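Local coordinates for protein RNA N6-adenosine-methyltransferase METTL16 (Homo sapiens, PDB 6M1U) that methylates adenosine at N6 in RNA, including U6 snRNA, and through its vertebrate conserved region, the part described here, probably contributes to RNA binding, at residues E58-S69 and Q107-K117. Numbering follows the deposited sequence.
Sequences EVSLFLTAIENS and QYLFKCLINVK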
loop_
_atom_site.group_PDB
_atom_site.type_symbol
_atom_site.label_atom_id
_atom_site.label_comp_id
_atom_site.label_asym_id
_atom_site.label_seq_id
_atom_site.Cartn_x
_atom_site.Cartn_y
_atom_site.Cartn_z
ATOM N N GLU A 58 -0.074 8.107 11.236
ATOM C CA GLU A 58 -0.321 7.179 10.121
ATOM C C GLU A 58 -0.980 7.926 8.959
ATOM O O GLU A 58 -1.493 9.037 9.121
ATOM C CB GLU A 58 -1.209 5.999 10.540
ATOM C CG GLU A 58 -2.615 6.454 10.841
ATOM C CD GLU A 58 -3.584 5.350 11.264
ATOM O OE1 GLU A 58 -3.183 4.193 11.526
ATOM O OE2 GLU A 58 -4.779 5.662 11.346
ATOM N N VAL A 59 -0.943 7.305 7.777
ATOM C CA VAL A 59 -1.734 7.709 6.621
ATOM C C VAL A 59 -2.571 6.517 6.172
ATOM O O VAL A 59 -2.079 5.385 6.167
ATOM C CB VAL A 59 -0.837 8.176 5.469
ATOM C CG1 VAL A 59 -1.679 8.663 4.284
ATOM C CG2 VAL A 59 0.122 9.225 5.957
ATOM N N SER A 60 -3.829 6.755 5.796
ATOM C CA SER A 60 -4.744 5.674 5.453
ATOM C C SER A 60 -5.300 5.840 4.047
ATOM O O SER A 60 -5.719 6.936 3.658
ATOM C CB SER A 60 -5.920 5.600 6.428
ATOM O OG SER A 60 -5.460 5.559 7.765
ATOM N N LEU A 61 -5.338 4.733 3.308
ATOM C CA LEU A 61 -6.093 4.618 2.072
ATOM C C LEU A 61 -7.304 3.728 2.290
ATOM O O LEU A 61 -7.176 2.649 2.868
ATOM C CB LEU A 61 -5.263 3.979 0.985
ATOM C CG LEU A 61 -4.088 4.800 0.592
ATOM C CD1 LEU A 61 -3.347 3.963 -0.434
ATOM C CD2 LEU A 61 -4.672 6.078 0.030
ATOM N N PHE A 62 -8.462 4.154 1.812
ATOM C CA PHE A 62 -9.588 3.249 1.639
ATOM C C PHE A 62 -9.651 2.869 0.166
ATOM O O PHE A 62 -9.621 3.749 -0.705
ATOM C CB PHE A 62 -10.914 3.875 2.075
ATOM C CG PHE A 62 -12.048 2.896 2.097
ATOM C CD1 PHE A 62 -12.806 2.656 0.962
ATOM C CD2 PHE A 62 -12.336 2.176 3.243
ATOM C CE1 PHE A 62 -13.831 1.738 0.989
ATOM C CE2 PHE A 62 -13.364 1.240 3.257
ATOM C CZ PHE A 62 -14.106 1.035 2.141
ATOM N N LEU A 63 -9.708 1.569 -0.121
ATOM C CA LEU A 63 -9.662 1.151 -1.511
ATOM C C LEU A 63 -10.774 0.158 -1.820
ATOM O O LEU A 63 -11.260 -0.571 -0.956
ATOM C CB LEU A 63 -8.293 0.569 -1.895
ATOM C CG LEU A 63 -8.084 -0.844 -1.422
ATOM C CD1 LEU A 63 -8.203 -1.811 -2.581
ATOM C CD2 LEU A 63 -6.745 -0.939 -0.768
ATOM N N THR A 64 -11.175 0.165 -3.081
ATOM C CA THR A 64 -12.267 -0.643 -3.598
ATOM C C THR A 64 -11.719 -1.340 -4.829
ATOM O O THR A 64 -11.451 -0.680 -5.838
ATOM C CB THR A 64 -13.466 0.236 -3.952
ATOM O OG1 THR A 64 -14.004 0.806 -2.759
ATOM C CG2 THR A 64 -14.525 -0.563 -4.616
ATOM N N ALA A 65 -11.509 -2.650 -4.739
ATOM C CA ALA A 65 -11.113 -3.451 -5.887
ATOM C C ALA A 65 -12.275 -4.350 -6.286
ATOM O O ALA A 65 -13.226 -4.538 -5.524
ATOM C CB ALA A 65 -9.862 -4.278 -5.591
ATOM N N ILE A 66 -12.208 -4.886 -7.503
ATOM C CA ILE A 66 -13.251 -5.761 -8.032
ATOM C C ILE A 66 -12.666 -7.155 -8.234
ATOM O O ILE A 66 -11.490 -7.304 -8.572
ATOM C CB ILE A 66 -13.864 -5.204 -9.335
ATOM C CG1 ILE A 66 -15.152 -5.962 -9.677
ATOM C CG2 ILE A 66 -12.881 -5.289 -10.473
ATOM C CD1 ILE A 66 -16.301 -5.070 -10.149
ATOM N N GLU A 67 -13.467 -8.177 -7.967
ATOM C CA GLU A 67 -13.021 -9.551 -8.100
ATOM C C GLU A 67 -13.982 -10.293 -8.998
ATOM O O GLU A 67 -15.167 -9.971 -9.048
ATOM C CB GLU A 67 -12.962 -10.247 -6.769
ATOM C CG GLU A 67 -14.256 -10.224 -6.001
ATOM C CD GLU A 67 -14.332 -11.350 -4.975
ATOM O OE1 GLU A 67 -14.358 -12.547 -5.399
ATOM O OE2 GLU A 67 -14.344 -11.028 -3.752
ATOM N N ASN A 68 -13.475 -11.286 -9.713
ATOM C CA ASN A 68 -14.333 -12.155 -10.505
ATOM C C ASN A 68 -14.147 -13.597 -10.053
ATOM O O ASN A 68 -13.010 -14.062 -9.908
ATOM C CB ASN A 68 -14.046 -11.993 -11.996
ATOM C CG ASN A 68 -12.619 -11.656 -12.261
ATOM O OD1 ASN A 68 -11.806 -11.585 -11.339
ATOM N ND2 ASN A 68 -12.290 -11.456 -13.527
ATOM N N SER A 69 -15.268 -14.284 -9.800
ATOM C CA SER A 69 -15.283 -15.676 -9.357
ATOM C C SER A 69 -16.147 -16.451 -10.343
ATOM O O SER A 69 -17.376 -16.451 -10.251
ATOM C CB SER A 69 -15.787 -15.813 -7.913
ATOM O OG SER A 69 -17.187 -15.698 -7.825
ATOM N N GLN A 107 -16.925 -8.614 -11.650
ATOM C CA GLN A 107 -17.979 -9.386 -11.006
ATOM C C GLN A 107 -18.379 -9.006 -9.542
ATOM O O GLN A 107 -19.546 -8.686 -9.303
ATOM C CB GLN A 107 -17.624 -10.864 -11.039
ATOM C CG GLN A 107 -18.791 -11.685 -10.578
ATOM C CD GLN A 107 -18.958 -12.926 -11.386
ATOM O OE1 GLN A 107 -18.081 -13.264 -12.173
ATOM N NE2 GLN A 107 -20.087 -13.620 -11.214
ATOM N N TYR A 108 -17.475 -9.068 -8.554
ATOM C CA TYR A 108 -17.826 -8.702 -7.178
ATOM C C TYR A 108 -16.840 -7.683 -6.610
ATOM O O TYR A 108 -15.664 -7.646 -6.981
ATOM C CB TYR A 108 -17.892 -9.927 -6.235
ATOM C CG TYR A 108 -18.900 -10.948 -6.647
ATOM C CD1 TYR A 108 -20.236 -10.757 -6.392
ATOM C CD2 TYR A 108 -18.519 -12.100 -7.322
ATOM C CE1 TYR A 108 -21.168 -11.694 -6.783
ATOM C CE2 TYR A 108 -19.443 -13.040 -7.720
ATOM C CZ TYR A 108 -20.766 -12.833 -7.451
ATOM O OH TYR A 108 -21.713 -13.765 -7.847
ATOM N N LEU A 109 -17.325 -6.826 -5.714
ATOM C CA LEU A 109 -16.464 -5.729 -5.206
ATOM C C LEU A 109 -15.984 -5.993 -3.777
ATOM O O LEU A 109 -16.819 -6.358 -2.933
ATOM C CB LEU A 109 -17.283 -4.437 -5.264
ATOM C CG LEU A 109 -16.479 -3.140 -5.274
ATOM C CD1 LEU A 109 -16.152 -2.724 -6.698
ATOM C CD2 LEU A 109 -17.237 -2.035 -4.557
ATOM N N PHE A 110 -14.681 -5.821 -3.530
ATOM C CA PHE A 110 -14.175 -5.939 -2.168
ATOM C C PHE A 110 -13.487 -4.651 -1.740
ATOM O O PHE A 110 -13.094 -3.818 -2.561
ATOM C CB PHE A 110 -13.277 -7.186 -1.960
ATOM C CG PHE A 110 -11.889 -7.071 -2.494
ATOM C CD1 PHE A 110 -10.861 -6.615 -1.697
ATOM C CD2 PHE A 110 -11.591 -7.497 -3.769
ATOM C CE1 PHE A 110 -9.570 -6.528 -2.182
ATOM C CE2 PHE A 110 -10.294 -7.424 -4.264
ATOM C CZ PHE A 110 -9.286 -6.937 -3.471
ATOM N N LYS A 111 -13.383 -4.495 -0.417
ATOM C CA LYS A 111 -13.079 -3.223 0.230
ATOM C C LYS A 111 -12.048 -3.395 1.337
ATOM O O LYS A 111 -12.191 -4.289 2.177
ATOM C CB LYS A 111 -14.358 -2.623 0.817
ATOM C CG LYS A 111 -15.441 -2.445 -0.185
ATOM C CD LYS A 111 -16.529 -1.596 0.387
ATOM C CE LYS A 111 -17.608 -1.284 -0.654
ATOM N NZ LYS A 111 -18.823 -0.840 0.048
ATOM N N CYS A 112 -11.035 -2.516 1.357
ATOM C CA CYS A 112 -9.890 -2.621 2.260
ATOM C C CYS A 112 -9.437 -1.257 2.729
ATOM O O CYS A 112 -9.443 -0.285 1.967
ATOM C CB CYS A 112 -8.652 -3.250 1.625
ATOM S SG CYS A 112 -8.894 -4.895 1.066
ATOM N N LEU A 113 -8.965 -1.223 3.972
ATOM C CA LEU A 113 -8.277 -0.076 4.535
ATOM C C LEU A 113 -6.783 -0.373 4.650
ATOM O O LEU A 113 -6.374 -1.246 5.432
ATOM C CB LEU A 113 -8.864 0.260 5.899
ATOM C CG LEU A 113 -8.331 1.560 6.457
ATOM C CD1 LEU A 113 -8.842 2.716 5.574
ATOM C CD2 LEU A 113 -8.798 1.655 7.909
ATOM N N ILE A 114 -5.966 0.365 3.897
ATOM C CA ILE A 114 -4.515 0.339 4.087
ATOM C C ILE A 114 -4.139 1.469 5.033
ATOM O O ILE A 114 -4.457 2.638 4.764
ATOM C CB ILE A 114 -3.746 0.471 2.761
ATOM C CG1 ILE A 114 -4.306 -0.466 1.681
ATOM C CG2 ILE A 114 -2.286 0.141 2.991
ATOM C CD1 ILE A 114 -3.468 -0.506 0.405
ATOM N N ASN A 115 -3.496 1.106 6.153
ATOM C CA ASN A 115 -2.805 2.048 7.030
ATOM C C ASN A 115 -1.304 1.956 6.788
ATOM O O ASN A 115 -0.746 0.856 6.701
ATOM C CB ASN A 115 -3.088 1.776 8.511
ATOM C CG ASN A 115 -4.529 2.027 8.885
ATOM O OD1 ASN A 115 -5.259 2.640 8.128
ATOM N ND2 ASN A 115 -4.946 1.560 10.056
ATOM N N VAL A 116 -0.645 3.100 6.678
ATOM C CA VAL A 116 0.812 3.141 6.644
ATOM C C VAL A 116 1.245 3.842 7.921
ATOM O O VAL A 116 1.069 5.056 8.058
ATOM C CB VAL A 116 1.344 3.845 5.388
ATOM C CG1 VAL A 116 2.844 3.751 5.367
ATOM C CG2 VAL A 116 0.744 3.207 4.129
ATOM N N LYS A 117 1.674 3.057 8.910
ATOM C CA LYS A 117 2.021 3.644 10.231
ATOM C C LYS A 117 3.519 3.517 10.508
ATOM O O LYS A 117 4.143 2.565 10.008
ATOM C CB LYS A 117 1.210 2.970 11.342
ATOM C CG LYS A 117 0.248 1.886 10.878
ATOM C CD LYS A 117 -0.122 0.912 11.973
ATOM C CE LYS A 117 -1.184 1.446 12.908
ATOM N NZ LYS A 117 -1.485 0.488 13.997
#
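S60 and N115 face each other as a non-hydrogen-bonded antiparallel pair, and their side chains supply the link that the backbone omits there. The hydroxyl OG of S60 donates to OD1 of N115 at 2.9 Å, standing above the plane of the amide carbonyl. Replacing N115 with a leucine would probably leave the S60 hydroxyl without this acceptor and take from E126 a weak amide partner. Next to them, the carboxylate of E58 runs beside K117, yet its OE2 is held by G55 N, while K117 NZ bridges to E126.

Between such pairs the main chains bond reciprocally, as at V59 and V116, where V116 N reaches V59 O at 2.7 Å, and again at L61–I114, L63–C112 and A65–F110. The alternation sorts the side chains onto two faces. On the face that carries L61, L63, A65, F110 and I114, CD2 of L63 lies 3.5 Å from CG1 of I114, and CB of A65 meets the F110 ring obliquely, 3.4 Å from CE2. F110 keeps CG between its backbone N and carbonyl carbon (chi1 77°), which swings the ring toward A65.

This face rests on two helices: V59, L61 and V116 touch 30-44, whereas L63, F110 and C112 touch 136-153. Within the antiparallel sheet, strand 58-67 is flanked by 48-52 and strand 108-119 by 122-131, whose W129 ring meets F110.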